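Local coordinates for protein lysozyme (Enterobacteria phage P1, PDB 1XJU) that cleaves the beta-1,4 glycosidic linkages of host peptidoglycan as a signal-arrest-release endolysin, lysing the bacterium once freed from the inner membrane into the periplasm, at residues 55-60 with 84-89; 62-67 with 80-85; 120-125 with 148-153. All coordinates share one frame; numbering follows the deposited sequence.

Interaction 1. Residues 55-60 with 84-89; sequences KNILIA and AAFNMG
The ring of F86 and the methyl of A60 carry this buried crossing of helix 46-67 and helix 75-88 of the phage lysozyme fold. The short axes approach to 8.5 Å at a crossing angle of 117°, and the backbones come nearest at A60 and F86, whose CA atoms are 5.1 Å apart.

The methyl of A60 packs on backbone and methyl alike: its CB points at the other helix and lies 3.6 Å from the backbone N of F86 and 4.0 Å from CB of A85. Alanines on both sides are consistent with the close approach of the axes.

The aromatic contacts lie one turn earlier on 55-60. With CG of F86 anti to its own nitrogen (chi1 178°), the ring swings over to this segment, and CE2 lies 3.7 Å from CB of N56 and 3.8 Å from CG1 of I57. Both carbons approach obliquely, whereas the backbone N of I57 stands at the ring edge, in its plane. Beyond the two segments, W53 meets the ring edge-to-face and P24 touches it.

The side chain of F86 is about 6 Å from that of C23, a catalytic residue held in a disulfide with C16 in this inactive form, which places the packing beside the active site. No hydrogen bond crosses between the two segments, so the contact rests on van der Waals packing of a ring and small methyls.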
ATOM      1  N   LYS A  55       3.899   6.036 -13.335  1.00 13.84           N
ATOM      2  CA  LYS A  55       5.136   5.355 -13.014  1.00 14.97           C
ATOM      3  C   LYS A  55       5.024   4.746 -11.631  1.00 11.75           C
ATOM      4  O   LYS A  55       5.485   3.599 -11.406  1.00 13.17           O
ATOM      5  CB  LYS A  55       6.314   6.362 -13.083  1.00 18.60           C
ATOM      6  CG  LYS A  55       7.680   5.915 -12.438  1.00 21.80           C
ATOM      7  CD  LYS A  55       8.657   7.092 -12.058  1.00 24.28           C
ATOM      8  CE  LYS A  55      10.036   6.585 -11.549  1.00 27.97           C
ATOM      9  NZ  LYS A  55      11.037   6.362 -12.630  1.00 27.94           N
ATOM     10  N   ASN A  56       4.419   5.470 -10.712  1.00 11.21           N
ATOM     11  CA  ASN A  56       4.319   4.958  -9.359  1.00  9.95           C
ATOM     12  C   ASN A  56       3.344   3.797  -9.258  1.00  8.98           C
ATOM     13  O   ASN A  56       3.576   2.872  -8.468  1.00  9.57           O
ATOM     14  CB  ASN A  56       4.012   6.078  -8.365  1.00 10.48           C
ATOM     15  CG  ASN A  56       5.239   6.904  -8.027  1.00 11.64           C
ATOM     16  OD1 ASN A  56       6.334   6.370  -7.865  1.00 14.11           O
ATOM     17  ND2 ASN A  56       5.047   8.213  -7.834  1.00 12.71           N
ATOM     18  N   ILE A  57       2.302   3.792 -10.051  1.00  9.29           N
ATOM     19  CA  ILE A  57       1.429   2.602 -10.143  1.00  9.38           C
ATOM     20  C   ILE A  57       2.224   1.412 -10.670  1.00 10.74           C
ATOM     21  O   ILE A  57       2.129   0.315 -10.103  1.00 10.68           O
ATOM     22  CB  ILE A  57       0.194   2.866 -10.961  1.00 10.27           C
ATOM     23  CG1 ILE A  57      -0.678   3.923 -10.273  1.00 10.63           C
ATOM     24  CG2 ILE A  57      -0.634   1.568 -11.143  1.00 11.00           C
ATOM     25  CD1 ILE A  57      -1.889   4.359 -11.056  1.00 11.26           C
ATOM     26  N   LEU A  58       3.072   1.616 -11.684  1.00 11.21           N
ATOM     27  CA  LEU A  58       3.915   0.554 -12.199  1.00 11.41           C
ATOM     28  C   LEU A  58       4.848   0.022 -11.189  1.00 10.48           C
ATOM     29  O   LEU A  58       5.010  -1.215 -11.113  1.00 10.35           O
ATOM     30  CB  LEU A  58       4.707   1.045 -13.447  1.00 13.39           C
ATOM     31  CG  LEU A  58       5.512  -0.023 -14.216  1.00 15.36           C
ATOM     32  CD1 LEU A  58       4.578  -1.094 -14.733  1.00 20.65           C
ATOM     33  CD2 LEU A  58       6.247   0.597 -15.379  1.00 16.51           C
ATOM     34  N   ILE A  59       5.472   0.872 -10.409  1.00 11.24           N
ATOM     35  CA  ILE A  59       6.359   0.480  -9.385  1.00 10.17           C
ATOM     36  C   ILE A  59       5.646  -0.325  -8.306  1.00  9.16           C
ATOM     37  O   ILE A  59       6.172  -1.331  -7.808  1.00  9.33           O
ATOM     38  CB  ILE A  59       7.103   1.706  -8.758  1.00 11.64           C
ATOM     39  CG1 ILE A  59       8.102   2.289  -9.744  1.00 12.48           C
ATOM     40  CG2 ILE A  59       7.853   1.313  -7.535  1.00 12.67           C
ATOM     41  CD1 ILE A  59       8.609   3.645  -9.351  1.00 13.20           C
ATOM     42  N   ALA A  60       4.433   0.061  -7.973  1.00  8.44           N
ATOM     43  CA  ALA A  60       3.612  -0.695  -7.038  1.00  8.07           C
ATOM     44  C   ALA A  60       3.295  -2.076  -7.556  1.00  7.99           C
ATOM     45  O   ALA A  60       3.408  -3.069  -6.824  1.00  8.69           O
ATOM     46  CB  ALA A  60       2.360   0.105  -6.709  1.00  8.39           C
ATOM     47  N   ALA A  84      -2.289  -0.832  -1.963  1.00  7.13           N
ATOM     48  CA  ALA A  84      -1.586  -0.707  -0.706  1.00  7.37           C
ATOM     49  C   ALA A  84      -0.128  -0.346  -0.943  1.00  7.04           C
ATOM     50  O   ALA A  84       0.427   0.518  -0.226  1.00  7.72           O
ATOM     51  CB  ALA A  84      -1.706  -2.003   0.086  1.00  7.59           C
ATOM     52  N   ALA A  85       0.515  -0.969  -1.907  1.00  6.80           N
ATOM     53  CA  ALA A  85       1.913  -0.693  -2.202  1.00  6.93           C
ATOM     54  C   ALA A  85       2.075   0.746  -2.723  1.00  7.47           C
ATOM     55  O   ALA A  85       3.063   1.404  -2.417  1.00  7.98           O
ATOM     56  CB  ALA A  85       2.464  -1.692  -3.178  1.00  8.02           C
ATOM     57  N   PHE A  86       1.143   1.227  -3.514  1.00  7.37           N
ATOM     58  CA  PHE A  86       1.183   2.597  -4.019  1.00  7.71           C
ATOM     59  C   PHE A  86       1.147   3.564  -2.850  1.00  7.29           C
ATOM     60  O   PHE A  86       1.879   4.559  -2.806  1.00  7.82           O
ATOM     61  CB  PHE A  86       0.014   2.832  -4.956  1.00  8.11           C
ATOM     62  CG  PHE A  86      -0.079   4.225  -5.490  1.00  8.06           C
ATOM     63  CD1 PHE A  86      -0.818   5.179  -4.853  1.00  7.95           C
ATOM     64  CD2 PHE A  86       0.579   4.567  -6.677  1.00  8.85           C
ATOM     65  CE1 PHE A  86      -0.914   6.473  -5.342  1.00  8.34           C
ATOM     66  CE2 PHE A  86       0.456   5.857  -7.199  1.00  9.42           C
ATOM     67  CZ  PHE A  86      -0.297   6.809  -6.502  1.00  8.57           C
ATOM     68  N   ASN A  87       0.262   3.310  -1.899  1.00  7.21           N
ATOM     69  CA  ASN A  87      -0.002   4.241  -0.802  1.00  8.10           C
ATOM     70  C   ASN A  87       1.066   4.160   0.268  1.00  8.06           C
ATOM     71  O   ASN A  87       1.397   5.189   0.869  1.00  9.92           O
ATOM     72  CB  ASN A  87      -1.388   3.881  -0.244  1.00  8.51           C
ATOM     73  CG  ASN A  87      -2.056   4.894   0.606  1.00 11.14           C
ATOM     74  OD1 ASN A  87      -2.857   4.467   1.491  1.00 10.19           O
ATOM     75  ND2 ASN A  87      -1.938   6.223   0.261  1.00 12.63           N
ATOM     76  N   MET A  88       1.597   2.955   0.539  1.00  8.34           N
ATOM     77  CA  MET A  88       2.464   2.706   1.691  1.00  9.10           C
ATOM     78  C   MET A  88       3.907   2.419   1.334  1.00  9.63           C
ATOM     79  O   MET A  88       4.775   2.587   2.201  1.00 10.53           O
ATOM     80  CB  MET A  88       1.932   1.530   2.504  1.00 10.09           C
ATOM     81  CG  MET A  88       0.483   1.716   2.961  1.00 10.52           C
ATOM     82  SD  MET A  88       0.171   3.248   3.859  1.00 11.32           S
ATOM     83  CE  MET A  88       0.766   2.737   5.489  1.00 13.17           C
ATOM     84  N   GLY A  89       4.194   2.050   0.103  1.00  8.93           N
ATOM     85  CA  GLY A  89       5.534   1.688  -0.316  1.00  9.95           C
ATOM     86  C   GLY A  89       5.812   0.223  -0.112  1.00  9.09           C
ATOM     87  O   GLY A  89       5.281  -0.441   0.803  1.00 10.27           O
TER

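Interaction 2. Residues 62-67 with 80-85; sequences RCINQH and AMTSAA
The carbonyl oxygen of M81 accepts the backbone N-H of A85 (N to O 2.9 Å) and is touched from the other helix by CD1 of I64 at 3.5 Å. I64 is the main bridge between these parts of helix 46-67 and helix 75-88, whose short axes pass at 9.2 Å with a crossing angle of 114°. Its CB is directed at the facing helix, and a second torsion of -50° folds CD1 so that it reaches CB of M81 at 3.8 Å and CB of A85 at 4.0 Å. The CG2 branch also meets CB of M81, and the two side chains run nearly at right angles.

CG1 of I64 lies along T82, 3.8 Å from its backbone N and 4.0 Å from OG1, a hydroxyl whose hydrogen bond goes to the carbonyl of F78 in its own helix. C63 flanks the patch, its SG 4.1 Å from CB of A85, and the same sulfur is bonded to C90.

All five touching residues are buried, and no hydrogen bond spans the pair. The carbonyl of M81 and the hydroxyl of T82 find partners within helix 75-88, and the contact between the segments is van der Waals packing, mostly of I64, with the sulfur of C63 at one side.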
ATOM      1  N   ARG A  62       5.016  -3.731  -9.697  1.00  9.33           N
ATOM      2  CA  ARG A  62       6.272  -4.471  -9.676  1.00 10.05           C
ATOM      3  C   ARG A  62       6.615  -4.963  -8.281  1.00  9.47           C
ATOM      4  O   ARG A  62       7.092  -6.111  -8.131  1.00  9.91           O
ATOM      5  CB  ARG A  62       7.420  -3.628 -10.226  1.00 11.36           C
ATOM      6  CG  ARG A  62       8.692  -4.392 -10.291  1.00 13.19           C
ATOM      7  CD  ARG A  62       9.762  -3.728 -11.150  1.00 15.25           C
ATOM      8  NE  ARG A  62      10.848  -4.713 -11.363  1.00 18.51           N
ATOM      9  CZ  ARG A  62      11.754  -5.031 -10.477  1.00 20.97           C
ATOM     10  NH1 ARG A  62      12.625  -5.992 -10.760  1.00 19.78           N
ATOM     11  NH2 ARG A  62      11.837  -4.399  -9.316  1.00 22.69           N
ATOM     12  N   CYS A  63       6.355  -4.160  -7.271  1.00  9.32           N
ATOM     13  CA  CYS A  63       6.518  -4.597  -5.901  1.00  9.19           C
ATOM     14  C   CYS A  63       5.723  -5.883  -5.643  1.00  8.19           C
ATOM     15  O   CYS A  63       6.233  -6.876  -5.091  1.00  8.86           O
ATOM     16  CB  CYS A  63       6.000  -3.495  -4.987  1.00  9.42           C
ATOM     17  SG  CYS A  63       5.840  -4.016  -3.234  1.00  9.76           S
ATOM     18  N   ILE A  64       4.441  -5.863  -6.002  1.00  7.96           N
ATOM     19  CA  ILE A  64       3.596  -7.030  -5.772  1.00  7.90           C
ATOM     20  C   ILE A  64       4.069  -8.239  -6.579  1.00  8.29           C
ATOM     21  O   ILE A  64       4.079  -9.370  -6.063  1.00  8.33           O
ATOM     22  CB  ILE A  64       2.117  -6.635  -5.988  1.00  7.66           C
ATOM     23  CG1 ILE A  64       1.703  -5.452  -5.091  1.00  7.63           C
ATOM     24  CG2 ILE A  64       1.181  -7.800  -5.816  1.00  7.95           C
ATOM     25  CD1 ILE A  64       2.068  -5.624  -3.613  1.00  8.08           C
ATOM     26  N   ASN A  65       4.420  -8.029  -7.816  1.00  8.85           N
ATOM     27  CA  ASN A  65       4.924  -9.129  -8.622  1.00  9.39           C
ATOM     28  C   ASN A  65       6.213  -9.696  -8.072  1.00  9.03           C
ATOM     29  O   ASN A  65       6.387 -10.943  -8.000  1.00 10.10           O
ATOM     30  CB  ASN A  65       5.087  -8.677 -10.093  1.00  9.87           C
ATOM     31  CG  ASN A  65       3.778  -8.568 -10.797  1.00 10.21           C
ATOM     32  OD1 ASN A  65       2.799  -9.250 -10.453  1.00 10.74           O
ATOM     33  ND2 ASN A  65       3.705  -7.680 -11.784  1.00 11.68           N
ATOM     34  N   GLN A  66       7.157  -8.826  -7.731  1.00  9.48           N
ATOM     35  CA  GLN A  66       8.477  -9.310  -7.334  1.00  9.69           C
ATOM     36  C   GLN A  66       8.534  -9.902  -5.972  1.00  9.71           C
ATOM     37  O   GLN A  66       9.277 -10.891  -5.742  1.00 11.94           O
ATOM     38  CB  GLN A  66       9.488  -8.184  -7.411  1.00 10.94           C
ATOM     39  CG  GLN A  66       9.846  -7.747  -8.786  1.00 12.83           C
ATOM     40  CD  GLN A  66      10.445  -8.886  -9.578  1.00 16.81           C
ATOM     41  OE1 GLN A  66      11.322  -9.608  -9.083  1.00 19.68           O
ATOM     42  NE2 GLN A  66       9.945  -9.089 -10.779  1.00 20.30           N
ATOM     43  N   HIS A  67       7.726  -9.384  -5.054  1.00  9.15           N
ATOM     44  CA  HIS A  67       7.881  -9.696  -3.658  1.00  9.47           C
ATOM     45  C   HIS A  67       6.676 -10.327  -2.967  1.00  8.60           C
ATOM     46  O   HIS A  67       6.774 -10.688  -1.808  1.00  9.80           O
ATOM     47  CB  HIS A  67       8.386  -8.484  -2.884  1.00  9.75           C
ATOM     48  CG  HIS A  67       9.652  -7.963  -3.426  1.00 10.67           C
ATOM     49  ND1 HIS A  67      10.806  -8.717  -3.492  1.00 10.93           N
ATOM     50  CD2 HIS A  67       9.952  -6.752  -3.953  1.00 10.73           C
ATOM     51  CE1 HIS A  67      11.753  -7.996  -4.058  1.00 12.62           C
ATOM     52  NE2 HIS A  67      11.256  -6.812  -4.358  1.00 12.01           N
ATOM     53  N   ALA A  80      -5.878  -4.852  -5.105  1.00  7.73           N
ATOM     54  CA  ALA A  80      -5.867  -4.351  -3.738  1.00  7.81           C
ATOM     55  C   ALA A  80      -4.466  -4.201  -3.214  1.00  6.81           C
ATOM     56  O   ALA A  80      -4.129  -3.186  -2.561  1.00  7.56           O
ATOM     57  CB  ALA A  80      -6.687  -5.259  -2.865  1.00  8.33           C
ATOM     58  N   MET A  81      -3.616  -5.189  -3.472  1.00  7.28           N
ATOM     59  CA  MET A  81      -2.246  -5.143  -2.982  1.00  6.96           C
ATOM     60  C   MET A  81      -1.447  -4.037  -3.668  1.00  7.32           C
ATOM     61  O   MET A  81      -0.610  -3.368  -3.051  1.00  7.45           O
ATOM     62  CB  MET A  81      -1.570  -6.509  -3.190  1.00  6.98           C
ATOM     63  CG  MET A  81      -2.125  -7.578  -2.244  1.00  7.33           C
ATOM     64  SD  MET A  81      -1.781  -7.259  -0.486  1.00  8.14           S
ATOM     65  CE  MET A  81       0.021  -7.483  -0.444  1.00  9.47           C
ATOM     66  N   THR A  82      -1.700  -3.807  -4.943  1.00  7.20           N
ATOM     67  CA  THR A  82      -1.057  -2.733  -5.674  1.00  7.59           C
ATOM     68  C   THR A  82      -1.447  -1.400  -5.059  1.00  6.88           C
ATOM     69  O   THR A  82      -0.606  -0.526  -4.865  1.00  7.49           O
ATOM     70  CB  THR A  82      -1.428  -2.758  -7.163  1.00  7.27           C
ATOM     71  OG1 THR A  82      -0.829  -3.921  -7.782  1.00  8.41           O
ATOM     72  CG2 THR A  82      -0.899  -1.523  -7.900  1.00  8.09           C
ATOM     73  N   SER A  83      -2.718  -1.206  -4.776  1.00  7.32           N
ATOM     74  CA  SER A  83      -3.190   0.003  -4.094  1.00  7.46           C
ATOM     75  C   SER A  83      -2.431   0.202  -2.795  1.00  7.25           C
ATOM     76  O   SER A  83      -1.957   1.320  -2.525  1.00  7.86           O
ATOM     77  CB  SER A  83      -4.690  -0.133  -3.843  1.00  7.81           C
ATOM     78  OG  SER A  83      -5.176   0.924  -3.013  1.00  8.35           O
ATOM     79  N   ALA A  84      -2.289  -0.832  -1.963  1.00  7.13           N
ATOM     80  CA  ALA A  84      -1.586  -0.707  -0.706  1.00  7.37           C
ATOM     81  C   ALA A  84      -0.128  -0.346  -0.943  1.00  7.04           C
ATOM     82  O   ALA A  84       0.427   0.518  -0.226  1.00  7.72           O
ATOM     83  CB  ALA A  84      -1.706  -2.003   0.086  1.00  7.59           C
ATOM     84  N   ALA A  85       0.515  -0.969  -1.907  1.00  6.80           N
ATOM     85  CA  ALA A  85       1.913  -0.693  -2.202  1.00  6.93           C
ATOM     86  C   ALA A  85       2.075   0.746  -2.723  1.00  7.47           C
ATOM     87  O   ALA A  85       3.063   1.404  -2.417  1.00  7.98           O
ATOM     88  CB  ALA A  85       2.464  -1.692  -3.178  1.00  8.02           C
TER

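Interaction 3. Residues 120-125 with 148-153; sequences NMCNHL and QLCLTG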
ATOM      1  N   ASN A 120      -5.726 -14.984   3.765  1.00  9.35           N
ATOM      2  CA  ASN A 120      -5.006 -14.560   4.943  1.00 10.27           C
ATOM      3  C   ASN A 120      -4.216 -13.262   4.675  1.00  9.16           C
ATOM      4  O   ASN A 120      -4.122 -12.363   5.539  1.00 10.20           O
ATOM      5  CB  ASN A 120      -4.037 -15.636   5.430  1.00 11.34           C
ATOM      6  CG  ASN A 120      -4.738 -16.893   5.893  1.00 12.91           C
ATOM      7  OD1 ASN A 120      -5.940 -16.849   6.250  1.00 15.08           O
ATOM      8  ND2 ASN A 120      -3.970 -18.003   6.015  1.00 14.87           N
ATOM      9  N   MET A 121      -3.610 -13.189   3.504  1.00  8.75           N
ATOM     10  CA  MET A 121      -2.905 -11.978   3.050  1.00  8.93           C
ATOM     11  C   MET A 121      -3.858 -10.766   3.110  1.00  8.50           C
ATOM     12  O   MET A 121      -3.556  -9.726   3.726  1.00  8.60           O
ATOM     13  CB  MET A 121      -2.336 -12.208   1.676  1.00  8.42           C
ATOM     14  CG  MET A 121      -1.611 -10.992   1.114  1.00  8.31           C
ATOM     15  SD  MET A 121      -1.311 -11.157  -0.670  1.00  8.20           S
ATOM     16  CE  MET A 121      -2.991 -10.951  -1.335  1.00  8.26           C
ATOM     17  N   CYS A 122      -4.992 -10.874   2.455  1.00  8.44           N
ATOM     18  CA  CYS A 122      -5.980  -9.810   2.424  1.00  9.20           C
ATOM     19  C   CYS A 122      -6.365  -9.371   3.811  1.00  8.69           C
ATOM     20  O   CYS A 122      -6.554  -8.141   4.084  1.00  9.48           O
ATOM     21  CB  CYS A 122      -7.257 -10.295   1.705  1.00  9.86           C
ATOM     22  SG  CYS A 122      -7.110 -10.743  -0.052  1.00  9.83           S
ATOM     23  N   ASN A 123      -6.545 -10.340   4.694  1.00  8.86           N
ATOM     24  CA  ASN A 123      -6.962 -10.032   6.046  1.00  9.42           C
ATOM     25  C   ASN A 123      -5.921  -9.309   6.873  1.00 10.29           C
ATOM     26  O   ASN A 123      -6.249  -8.793   7.934  1.00 11.46           O
ATOM     27  CB  ASN A 123      -7.457 -11.290   6.740  1.00 10.72           C
ATOM     28  CG  ASN A 123      -8.839 -11.678   6.278  1.00 12.68           C
ATOM     29  OD1 ASN A 123      -9.621 -10.848   5.850  1.00 14.99           O
ATOM     30  ND2 ASN A 123      -9.136 -12.967   6.332  1.00 15.20           N
ATOM     31  N   HIS A 124      -4.690  -9.241   6.393  1.00  8.58           N
ATOM     32  CA  HIS A 124      -3.649  -8.441   7.032  1.00  9.61           C
ATOM     33  C   HIS A 124      -3.467  -7.063   6.452  1.00  9.85           C
ATOM     34  O   HIS A 124      -2.588  -6.323   6.930  1.00 10.23           O
ATOM     35  CB  HIS A 124      -2.349  -9.209   7.067  1.00 10.28           C
ATOM     36  CG  HIS A 124      -2.338 -10.251   8.145  1.00 10.84           C
ATOM     37  ND1 HIS A 124      -1.977  -9.957   9.451  1.00 12.29           N
ATOM     38  CD2 HIS A 124      -2.731 -11.549   8.144  1.00 12.23           C
ATOM     39  CE1 HIS A 124      -2.104 -11.044  10.196  1.00 13.08           C
ATOM     40  NE2 HIS A 124      -2.576 -12.010   9.431  1.00 14.00           N
ATOM     41  N   LEU A 125      -4.241  -6.671   5.447  1.00  8.77           N
ATOM     42  CA  LEU A 125      -4.138  -5.308   4.927  1.00  9.65           C
ATOM     43  C   LEU A 125      -4.318  -4.297   6.057  1.00  9.86           C
ATOM     44  O   LEU A 125      -3.583  -3.295   6.092  1.00 10.03           O
ATOM     45  CB  LEU A 125      -5.125  -5.105   3.753  1.00  8.86           C
ATOM     46  CG  LEU A 125      -4.519  -5.607   2.427  1.00  8.53           C
ATOM     47  CD1 LEU A 125      -5.592  -5.802   1.420  1.00  9.05           C
ATOM     48  CD2 LEU A 125      -3.502  -4.603   1.902  1.00  9.14           C
ATOM     49  N   GLN A 148     -11.759  -5.632   1.336  1.00 10.13           N
ATOM     50  CA  GLN A 148     -12.989  -6.141   0.752  1.00 10.83           C
ATOM     51  C   GLN A 148     -12.851  -6.398  -0.722  1.00 10.04           C
ATOM     52  O   GLN A 148     -13.407  -7.422  -1.200  1.00 10.76           O
ATOM     53  CB  GLN A 148     -14.122  -5.224   1.086  1.00 12.77           C
ATOM     54  CG  GLN A 148     -14.424  -5.212   2.623  1.00 14.92           C
ATOM     55  CD  GLN A 148     -14.443  -6.632   3.329  1.00 15.22           C
ATOM     56  OE1 GLN A 148     -13.551  -6.947   4.138  1.00 17.24           O
ATOM     57  NE2 GLN A 148     -15.444  -7.469   3.003  1.00 17.00           N
ATOM     58  N   LEU A 149     -12.151  -5.545  -1.444  1.00 10.25           N
ATOM     59  CA  LEU A 149     -11.859  -5.851  -2.829  1.00  9.71           C
ATOM     60  C   LEU A 149     -11.050  -7.144  -2.953  1.00  9.43           C
ATOM     61  O   LEU A 149     -11.395  -8.044  -3.720  1.00  9.78           O
ATOM     62  CB  LEU A 149     -11.101  -4.707  -3.496  1.00 10.45           C
ATOM     63  CG  LEU A 149     -10.581  -5.011  -4.888  1.00 11.12           C
ATOM     64  CD1 LEU A 149     -11.716  -5.371  -5.858  1.00 11.55           C
ATOM     65  CD2 LEU A 149      -9.799  -3.795  -5.432  1.00 11.01           C
ATOM     66  N   CYS A 150      -9.992  -7.229  -2.160  1.00  8.82           N
ATOM     67  CA  CYS A 150      -9.062  -8.337  -2.177  1.00  8.84           C
ATOM     68  C   CYS A 150      -9.780  -9.671  -2.017  1.00  9.73           C
ATOM     69  O   CYS A 150      -9.457 -10.648  -2.702  1.00  9.80           O
ATOM     70  CB  CYS A 150      -8.078  -8.055  -1.036  1.00  9.21           C
ATOM     71  SG  CYS A 150      -6.552  -9.013  -0.961  1.00  9.32           S
ATOM     72  N   LEU A 151     -10.747  -9.722  -1.107  1.00  9.24           N
ATOM     73  CA  LEU A 151     -11.440 -10.960  -0.759  1.00  9.50           C
ATOM     74  C   LEU A 151     -12.517 -11.314  -1.754  1.00  9.56           C
ATOM     75  O   LEU A 151     -13.053 -12.449  -1.689  1.00 10.36           O
ATOM     76  CB  LEU A 151     -12.097 -10.823   0.603  1.00 10.07           C
ATOM     77  CG  LEU A 151     -11.154 -10.722   1.789  1.00 10.25           C
ATOM     78  CD1 LEU A 151     -11.907 -10.303   3.039  1.00 11.51           C
ATOM     79  CD2 LEU A 151     -10.481 -12.046   1.966  1.00 11.12           C
ATOM     80  N   THR A 152     -12.879 -10.424  -2.662  1.00 10.06           N
ATOM     81  CA  THR A 152     -14.012 -10.686  -3.565  1.00 10.16           C
ATOM     82  C   THR A 152     -13.646 -11.790  -4.547  1.00 10.03           C
ATOM     83  O   THR A 152     -12.683 -11.681  -5.324  1.00 10.34           O
ATOM     84  CB  THR A 152     -14.359  -9.421  -4.305  1.00 11.35           C
ATOM     85  OG1 THR A 152     -14.800  -8.415  -3.364  1.00 11.92           O
ATOM     86  CG2 THR A 152     -15.505  -9.612  -5.308  1.00 12.68           C
ATOM     87  N   GLY A 153     -14.430 -12.859  -4.504  1.00 10.09           N
ATOM     88  CA  GLY A 153     -14.161 -14.102  -5.246  1.00  9.87           C
ATOM     89  C   GLY A 153     -13.418 -15.168  -4.486  1.00  9.85           C
ATOM     90  O   GLY A 153     -13.294 -16.311  -4.953  1.00  9.99           O
TER
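C122 and C150 bring the backbones nearest, their CA atoms 5.7 Å apart, where the C-terminal ends of helix 118-123 and helix 137-151 run roughly antiparallel. An interhelical disulfide joins these two helices of the phage lysozyme fold. Three-residue backbone bonds appear near both helix ends (H124 N to M121 O, L125 N to C122 O and T152 N to L149 O), H124 N also making a weak bond to N120 O.

SG of C122 and SG of C150 are bonded at 2.0 Å, with a C-S-S-C torsion of -77° that makes the link left-handed. The half-cystines differ in pose: SG of C122 is anti to its carbonyl carbon, that of C150 anti to its nitrogen. CE of M121 and CD1 of L125 each pack 4.1 Å from SG of C150. L151 covers the other half, its CD2 3.7 Å from CB of C122, and at the exposed margin its CD1 lies 3.7 Å from OD1 of N123, the side chains crossing at about a right angle.

Within 148-153, the hydroxyl OG1 of T152 donates to the carbonyl O of Q148 at 2.8 Å, with the donor OG1 tilted 21° from the plane of that carbonyl.

From the N terminus, the chain runs along helix 46-67 through 55-60 and then 62-67, turns through a loop, and comes back along helix 75-88. Interaction 2 closes the shorter excursion, with 12 residues between its segments against 23 for interaction 1; it is the inner of the two and ends on the same stretch, with A84 and A85 in both. Interaction 3 follows in series, closing 22 residues that include the short hairpin 130-131/134-135 and most of helix 137-151. None of the loops cross. Helix 75-88 connects the set: besides packing on helix 46-67, it meets interaction 3 through A80 CB to C150 CB at 3.6 Å and A84 CB to L125 CD2 at 3.6 Å.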